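Local coordinates for universal stress protein (Archaeoglobus fulgidus, PDB 6HCD) that is of unknown function but belongs to the universal stress protein family, some members of which bind ATP, and probably serves in the response to stress, at residues A[28-33]-A[107-112]; A[36-41]-A[80-85]. One frame throughout, in Å; residues are numbered along the deposited sequence.

Interaction 1 of 2, residues A[28-33]-A[107-112]; sequences VVAVDK and DDIVDF
Phe-112 N closes a helical hydrogen bond on Asp-108 O at 2.9 Å, in the turn that carries the Phe-112 ring toward Val-28. This is strand-to-helix packing in the alpha/beta sandwich of the universal stress proteins: helix 105-115 lies against the face of the mostly parallel sheet onto which strand 27-30 turns Val-28 and Ala-30, while the alternating Val-29 and Val-31 point away, to helix 36-52. The contact is wholly apolar. Phe-112 has CG anti to its backbone nitrogen (chi1 -179°), which sends the ring out toward the sheet with its CD2–CE2 side leading. Val-28 comes up to the edge of the ring, near its plane, with CG2 4.0 Å from Phe-112 CE2; its other methyl, CG1, is 4.2 Å from Phe-112 CD2. His-97, Leu-99 and Val-59 also pack on the phenyl group. One turn back along the helix, the polar side chain of Asp-108 is held by Arg-101 through a salt bridge and by Ser-61 through a hydrogen bond. An unidentified ligand lies near Ile-109 and an acetate, probably from the crystallisation liquor, near Phe-112; together they may mark a pocket. On the strand, the Ala-30 methyl receives the end of the isoleucine chain, CB to Ile-109 CD1 being 3.8 Å.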
ATOM      1  N   VAL A  28       8.647   7.829   1.143  1.00 15.47           N
ATOM      2  CA  VAL A  28       8.246   8.445   2.407  1.00 14.96           C
ATOM      3  C   VAL A  28       7.748   7.335   3.328  1.00 14.57           C
ATOM      4  O   VAL A  28       6.928   6.529   2.914  1.00 14.80           O
ATOM      5  CB  VAL A  28       7.157   9.514   2.196  1.00 15.24           C
ATOM      6  CG1 VAL A  28       6.499   9.950   3.496  1.00 15.05           C
ATOM      7  CG2 VAL A  28       7.706  10.708   1.437  1.00 15.89           C
ATOM      8  N   VAL A  29       8.254   7.303   4.560  1.00 14.31           N
ATOM      9  CA  VAL A  29       7.827   6.324   5.526  1.00 14.55           C
ATOM     10  C   VAL A  29       7.338   7.078   6.767  1.00 16.19           C
ATOM     11  O   VAL A  29       8.013   7.964   7.272  1.00 14.97           O
ATOM     12  CB  VAL A  29       8.931   5.291   5.828  1.00 17.05           C
ATOM     13  CG1 VAL A  29      10.216   5.926   6.319  1.00 15.26           C
ATOM     14  CG2 VAL A  29       8.434   4.241   6.795  1.00 23.06           C
ATOM     15  N   ALA A  30       6.105   6.772   7.194  1.00 15.12           N
ATOM     16  CA  ALA A  30       5.510   7.345   8.379  1.00 15.89           C
ATOM     17  C   ALA A  30       5.709   6.374   9.549  1.00 16.62           C
ATOM     18  O   ALA A  30       5.335   5.221   9.456  1.00 17.51           O
ATOM     19  CB  ALA A  30       4.053   7.627   8.134  1.00 16.25           C
ATOM     20  N   VAL A  31       6.292   6.863  10.646  1.00 17.36           N
ATOM     21  CA  VAL A  31       6.537   6.033  11.832  1.00 21.19           C
ATOM     22  C   VAL A  31       5.910   6.708  13.054  1.00 20.40           C
ATOM     23  O   VAL A  31       6.050   7.919  13.231  1.00 20.66           O
ATOM     24  CB  VAL A  31       8.041   5.764  12.040  1.00 22.14           C
ATOM     25  CG1 VAL A  31       8.605   4.908  10.924  1.00 36.72           C
ATOM     26  CG2 VAL A  31       8.829   7.042  12.191  1.00 42.87           C
ATOM     27  N   ASP A  32       5.227   5.914  13.892  1.00 22.79           N
ATOM     28  CA  ASP A  32       4.602   6.437  15.099  1.00 28.25           C
ATOM     29  C   ASP A  32       5.636   6.421  16.234  1.00 25.50           C
ATOM     30  O   ASP A  32       6.076   7.456  16.690  1.00 28.66           O
ATOM     31  CB  ASP A  32       3.322   5.667  15.434  1.00 42.74           C
ATOM     32  CG  ASP A  32       2.570   6.206  16.647  1.00 51.54           C
ATOM     33  OD1 ASP A  32       2.717   7.419  16.938  1.00 39.87           O
ATOM     34  OD2 ASP A  32       1.880   5.402  17.314  1.00 52.19           O
ATOM     35  N   LYS A  33       6.043   5.218  16.646  1.00 25.54           N
ATOM     36  CA  LYS A  33       6.866   5.010  17.828  1.00 30.69           C
ATOM     37  C   LYS A  33       7.926   3.962  17.500  1.00 30.15           C
ATOM     38  O   LYS A  33       7.932   3.366  16.439  1.00 27.26           O
ATOM     39  CB  LYS A  33       5.996   4.596  19.018  1.00 34.01           C
ATOM     40  CG  LYS A  33       5.068   3.408  18.777  1.00 69.70           C
ATOM     41  CD  LYS A  33       4.137   3.102  19.931  1.00 62.97           C
ATOM     42  CE  LYS A  33       3.749   1.639  20.011  1.00 71.73           C
ATOM     43  NZ  LYS A  33       2.793   1.391  21.116  1.00146.95           N
ATOM     44  N   ASP A 107      -3.397  13.998   7.239  1.00 20.19           N
ATOM     45  CA  ASP A 107      -3.331  15.120   6.271  1.00 19.79           C
ATOM     46  C   ASP A 107      -1.878  15.585   6.106  1.00 18.46           C
ATOM     47  O   ASP A 107      -1.442  15.929   5.010  1.00 16.43           O
ATOM     48  CB  ASP A 107      -4.168  16.319   6.719  1.00 21.69           C
ATOM     49  CG  ASP A 107      -5.659  16.071   6.711  1.00 30.97           C
ATOM     50  OD1 ASP A 107      -6.166  15.667   5.664  1.00 39.76           O
ATOM     51  OD2 ASP A 107      -6.289  16.296   7.751  1.00 46.28           O
ATOM     52  N   ASP A 108      -1.145  15.605   7.227  1.00 14.90           N
ATOM     53  CA  ASP A 108       0.223  16.049   7.264  1.00 17.22           C
ATOM     54  C   ASP A 108       1.101  15.130   6.403  1.00 18.99           C
ATOM     55  O   ASP A 108       1.917  15.606   5.615  1.00 14.50           O
ATOM     56  CB  ASP A 108       0.726  16.088   8.710  1.00 17.69           C
ATOM     57  CG  ASP A 108       1.686  17.221   9.012  1.00 21.12           C
ATOM     58  OD1 ASP A 108       1.924  18.038   8.130  1.00 19.03           O
ATOM     59  OD2 ASP A 108       2.167  17.282  10.153  1.00 21.46           O
ATOM     60  N   ILE A 109       0.946  13.815   6.589  1.00 13.48           N
ATOM     61  CA  ILE A 109       1.728  12.802   5.879  1.00 13.27           C
ATOM     62  C   ILE A 109       1.403  12.891   4.379  1.00 12.91           C
ATOM     63  O   ILE A 109       2.296  12.861   3.545  1.00 11.39           O
ATOM     64  CB  ILE A 109       1.446  11.402   6.474  1.00 14.09           C
ATOM     65  CG1 ILE A 109       2.037  11.263   7.885  1.00 14.80           C
ATOM     66  CG2 ILE A 109       1.939  10.301   5.557  1.00 15.95           C
ATOM     67  CD1 ILE A 109       1.382  10.199   8.735  1.00 15.87           C
ATOM     68  N   VAL A 110       0.113  12.975   4.058  1.00 12.47           N
ATOM     69  CA  VAL A 110      -0.360  12.980   2.670  1.00 17.95           C
ATOM     70  C   VAL A 110       0.159  14.234   1.949  1.00 14.29           C
ATOM     71  O   VAL A 110       0.666  14.158   0.818  1.00 16.50           O
ATOM     72  CB  VAL A 110      -1.901  12.855   2.642  1.00 18.61           C
ATOM     73  CG1 VAL A 110      -2.528  13.444   1.391  1.00 28.20           C
ATOM     74  CG2 VAL A 110      -2.333  11.399   2.856  1.00 19.16           C
ATOM     75  N   ASP A 111       0.068  15.390   2.614  1.00 15.59           N
ATOM     76  CA  ASP A 111       0.527  16.649   2.025  1.00 15.34           C
ATOM     77  C   ASP A 111       2.050  16.628   1.846  1.00 14.12           C
ATOM     78  O   ASP A 111       2.548  17.053   0.825  1.00 13.12           O
ATOM     79  CB  ASP A 111       0.088  17.845   2.872  1.00 22.15           C
ATOM     80  CG  ASP A 111      -1.405  18.103   2.815  1.00 24.15           C
ATOM     81  OD1 ASP A 111      -2.080  17.495   1.956  1.00 24.48           O
ATOM     82  OD2 ASP A 111      -1.875  18.889   3.643  1.00 26.91           O
ATOM     83  N   PHE A 112       2.780  16.128   2.852  1.00 12.99           N
ATOM     84  CA  PHE A 112       4.229  16.010   2.777  1.00 12.30           C
ATOM     85  C   PHE A 112       4.636  15.175   1.552  1.00 11.62           C
ATOM     86  O   PHE A 112       5.539  15.569   0.805  1.00 12.71           O
ATOM     87  CB  PHE A 112       4.811  15.375   4.045  1.00 13.17           C
ATOM     88  CG  PHE A 112       6.312  15.270   4.017  1.00 14.31           C
ATOM     89  CD1 PHE A 112       7.099  16.379   4.281  1.00 16.94           C
ATOM     90  CD2 PHE A 112       6.944  14.080   3.680  1.00 20.06           C
ATOM     91  CE1 PHE A 112       8.478  16.294   4.237  1.00 18.76           C
ATOM     92  CE2 PHE A 112       8.328  13.993   3.647  1.00 19.47           C
ATOM     93  CZ  PHE A 112       9.091  15.107   3.901  1.00 22.12           C
TER

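Interaction 2 of 2, residues A[36-41]-A[80-85]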
ATOM      1  N   ASP A  36       8.404  -3.045  17.007  1.00 24.43           N
ATOM      2  CA  ASP A  36       8.682  -4.123  16.073  1.00 33.24           C
ATOM      3  C   ASP A  36       7.988  -3.814  14.743  1.00 19.22           C
ATOM      4  O   ASP A  36       8.576  -4.035  13.686  1.00 22.38           O
ATOM      5  CB  ASP A  36       8.305  -5.492  16.661  1.00 27.30           C
ATOM      6  CG  ASP A  36       9.188  -5.945  17.828  1.00 53.61           C
ATOM      7  OD1 ASP A  36      10.021  -5.140  18.312  1.00 47.78           O
ATOM      8  OD2 ASP A  36       9.037  -7.105  18.261  1.00 50.82           O
ATOM      9  N   ARG A  37       6.755  -3.298  14.786  1.00 20.83           N
ATOM     10  CA  ARG A  37       6.024  -2.962  13.564  1.00 23.46           C
ATOM     11  C   ARG A  37       6.772  -1.872  12.782  1.00 16.96           C
ATOM     12  O   ARG A  37       6.945  -1.984  11.557  1.00 17.49           O
ATOM     13  CB  ARG A  37       4.577  -2.520  13.834  1.00 23.77           C
ATOM     14  CG  ARG A  37       3.808  -2.252  12.546  1.00 22.84           C
ATOM     15  CD  ARG A  37       2.295  -2.095  12.664  1.00 39.66           C
ATOM     16  NE  ARG A  37       1.938  -0.757  13.119  1.00 38.27           N
ATOM     17  CZ  ARG A  37       1.366  -0.476  14.299  1.00 71.26           C
ATOM     18  NH1 ARG A  37       1.071   0.774  14.609  1.00 46.85           N
ATOM     19  NH2 ARG A  37       1.128  -1.438  15.176  1.00 29.81           N
ATOM     20  N   ALA A  38       7.187  -0.810  13.482  1.00 16.87           N
ATOM     21  CA  ALA A  38       7.888   0.296  12.847  1.00 17.44           C
ATOM     22  C   ALA A  38       9.145  -0.231  12.144  1.00 15.83           C
ATOM     23  O   ALA A  38       9.438   0.159  11.028  1.00 13.06           O
ATOM     24  CB  ALA A  38       8.203   1.370  13.860  1.00 18.83           C
ATOM     25  N   GLU A  39       9.854  -1.160  12.793  1.00 15.54           N
ATOM     26  CA  GLU A  39      11.060  -1.761  12.222  1.00 17.43           C
ATOM     27  C   GLU A  39      10.741  -2.468  10.899  1.00 14.95           C
ATOM     28  O   GLU A  39      11.513  -2.351   9.955  1.00 14.16           O
ATOM     29  CB  GLU A  39      11.687  -2.788  13.166  1.00 24.22           C
ATOM     30  CG  GLU A  39      12.408  -2.215  14.354  1.00 45.82           C
ATOM     31  CD  GLU A  39      12.987  -3.279  15.271  1.00 70.94           C
ATOM     32  OE1 GLU A  39      12.666  -4.471  15.093  1.00 40.39           O
ATOM     33  OE2 GLU A  39      13.756  -2.919  16.175  1.00 38.73           O
ATOM     34  N   ARG A  40       9.640  -3.222  10.848  1.00 14.21           N
ATOM     35  CA  ARG A  40       9.249  -3.968   9.645  1.00 16.14           C
ATOM     36  C   ARG A  40       8.897  -2.979   8.528  1.00 13.61           C
ATOM     37  O   ARG A  40       9.256  -3.208   7.356  1.00 14.59           O
ATOM     38  CB  ARG A  40       8.075  -4.913   9.920  1.00 17.14           C
ATOM     39  CG  ARG A  40       8.424  -6.115  10.785  1.00 32.58           C
ATOM     40  CD  ARG A  40       7.281  -7.109  10.917  1.00 26.91           C
ATOM     41  NE  ARG A  40       6.083  -6.525  11.508  1.00 23.61           N
ATOM     42  CZ  ARG A  40       5.781  -6.539  12.804  1.00 26.90           C
ATOM     43  NH1 ARG A  40       6.622  -7.047  13.695  1.00 23.14           N
ATOM     44  NH2 ARG A  40       4.611  -6.060  13.196  1.00 20.69           N
ATOM     45  N   VAL A  41       8.201  -1.897   8.904  1.00 13.71           N
ATOM     46  CA  VAL A  41       7.823  -0.819   7.982  1.00 12.75           C
ATOM     47  C   VAL A  41       9.089  -0.234   7.354  1.00 12.86           C
ATOM     48  O   VAL A  41       9.187  -0.082   6.134  1.00 11.87           O
ATOM     49  CB  VAL A  41       6.972   0.250   8.690  1.00 13.15           C
ATOM     50  CG1 VAL A  41       6.811   1.506   7.840  1.00 13.17           C
ATOM     51  CG2 VAL A  41       5.589  -0.295   9.058  1.00 14.21           C
ATOM     52  N   LEU A  80      12.577   9.303  15.093  1.00 15.38           N
ATOM     53  CA  LEU A  80      13.063   9.581  13.730  1.00 15.49           C
ATOM     54  C   LEU A  80      14.557   9.265  13.609  1.00 16.93           C
ATOM     55  O   LEU A  80      15.015   8.756  12.588  1.00 13.09           O
ATOM     56  CB  LEU A  80      12.801  11.050  13.388  1.00 16.66           C
ATOM     57  CG  LEU A  80      11.334  11.413  13.183  1.00 20.09           C
ATOM     58  CD1 LEU A  80      11.188  12.882  12.946  1.00 21.44           C
ATOM     59  CD2 LEU A  80      10.739  10.631  12.055  1.00 23.32           C
ATOM     60  N   SER A  81      15.324   9.607  14.651  1.00 15.76           N
ATOM     61  CA  SER A  81      16.748   9.333  14.682  1.00 17.39           C
ATOM     62  C   SER A  81      16.993   7.818  14.625  1.00 15.83           C
ATOM     63  O   SER A  81      17.837   7.315  13.891  1.00 17.84           O
ATOM     64  CB  SER A  81      17.383   9.982  15.894  1.00 23.49           C
ATOM     65  OG  SER A  81      18.741   9.593  15.993  1.00 33.14           O
ATOM     66  N   TRP A  82      16.242   7.083  15.438  1.00 18.71           N
ATOM     67  CA  TRP A  82      16.270   5.622  15.456  1.00 16.20           C
ATOM     68  C   TRP A  82      15.885   5.073  14.078  1.00 15.30           C
ATOM     69  O   TRP A  82      16.528   4.193  13.534  1.00 17.34           O
ATOM     70  CB  TRP A  82      15.335   5.126  16.556  1.00 17.77           C
ATOM     71  CG  TRP A  82      15.000   3.673  16.500  1.00 16.65           C
ATOM     72  CD1 TRP A  82      15.727   2.647  17.024  1.00 21.96           C
ATOM     73  CD2 TRP A  82      13.798   3.087  15.966  1.00 18.31           C
ATOM     74  NE1 TRP A  82      15.071   1.461  16.837  1.00 19.80           N
ATOM     75  CE2 TRP A  82      13.893   1.694  16.173  1.00 23.64           C
ATOM     76  CE3 TRP A  82      12.669   3.598  15.307  1.00 29.13           C
ATOM     77  CZ2 TRP A  82      12.895   0.812  15.746  1.00 18.45           C
ATOM     78  CZ3 TRP A  82      11.705   2.726  14.865  1.00 19.22           C
ATOM     79  CH2 TRP A  82      11.826   1.348  15.059  1.00 17.69           C
ATOM     80  N   ALA A  83      14.802   5.596  13.513  1.00 13.24           N
ATOM     81  CA  ALA A  83      14.291   5.108  12.231  1.00 12.92           C
ATOM     82  C   ALA A  83      15.341   5.275  11.130  1.00 12.45           C
ATOM     83  O   ALA A  83      15.528   4.374  10.336  1.00 12.17           O
ATOM     84  CB  ALA A  83      12.997   5.812  11.891  1.00 14.16           C
ATOM     85  N   VAL A  84      16.001   6.436  11.065  1.00 13.11           N
ATOM     86  CA  VAL A  84      17.031   6.697  10.049  1.00 14.59           C
ATOM     87  C   VAL A  84      18.215   5.730  10.234  1.00 16.52           C
ATOM     88  O   VAL A  84      18.809   5.274   9.252  1.00 14.02           O
ATOM     89  CB  VAL A  84      17.465   8.178  10.059  1.00 17.58           C
ATOM     90  CG1 VAL A  84      18.821   8.391   9.378  1.00 26.06           C
ATOM     91  CG2 VAL A  84      16.377   9.078   9.457  1.00 23.13           C
ATOM     92  N   SER A  85      18.552   5.382  11.488  1.00 17.29           N
ATOM     93  CA  SER A  85      19.634   4.436  11.737  1.00 15.68           C
ATOM     94  C   SER A  85      19.262   3.061  11.156  1.00 15.32           C
ATOM     95  O   SER A  85      20.095   2.392  10.567  1.00 21.20           O
ATOM     96  CB  SER A  85      20.024   4.405  13.209  1.00 16.40           C
ATOM     97  OG  SER A  85      19.172   3.559  13.964  1.00 16.49           O
TER
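Two neighbouring helices on one face of the sheet, 36-52 and 70-89, are bridged here by the indole of Trp-82, which reaches across to Ala-38 and Glu-39. Its CG stands anti to the backbone nitrogen (chi1 166°), and the six-membered ring goes in first. The rim of that ring does the touching: Ala-38 CB sits in the ring plane, 3.8 Å from Trp-82 CH2, and Glu-39 CG comes as close as 3.4 Å to Trp-82 CZ2. Each helix is the crossover of a beta-alpha-beta unit, the first joining strands 27-30 and 56-62, the second 56-62 and 94-100, so the tryptophan spans two successive units. Beyond CG the glutamate runs extended and crosses the indole at about a right angle, yet its carboxylate lies nearly coplanar with the ring, 23° off, with OE2 at the edge 3.9 Å from Trp-82 CZ2. Lys-34 and Leu-42 also touch the indole. Cutting this side chain back to an alanine is likely to open a gap between the helices, leaving the Ala-38 methyl and the Glu-39 methylene without their aromatic neighbour. One turn on, Ser-85 OG donates to Trp-82 O at 2.8 Å, the donor tilted 19° out of the carbonyl plane.

From the N terminus the chain first lays down strand 27-30, then passes through a short loop into helix 36-52, so the opening segments of both contacts follow each other closely. Interaction 2 closes the shorter loop, when helix 70-89 comes back alongside helix 36-52. Interaction 1 closes only later, once strand 94-100 has been added and helix 105-115 reaches strand 27-30 from the other face of the sheet; its loop therefore encloses the whole of interaction 2. The centres lie 13 Å apart, but the two contacts touch: Val-29 CG2 packs on Val-41 CG1 at 3.3 Å, and Val-31 meets Leu-80. Strand 27-30 is thus sandwiched between helices on both faces.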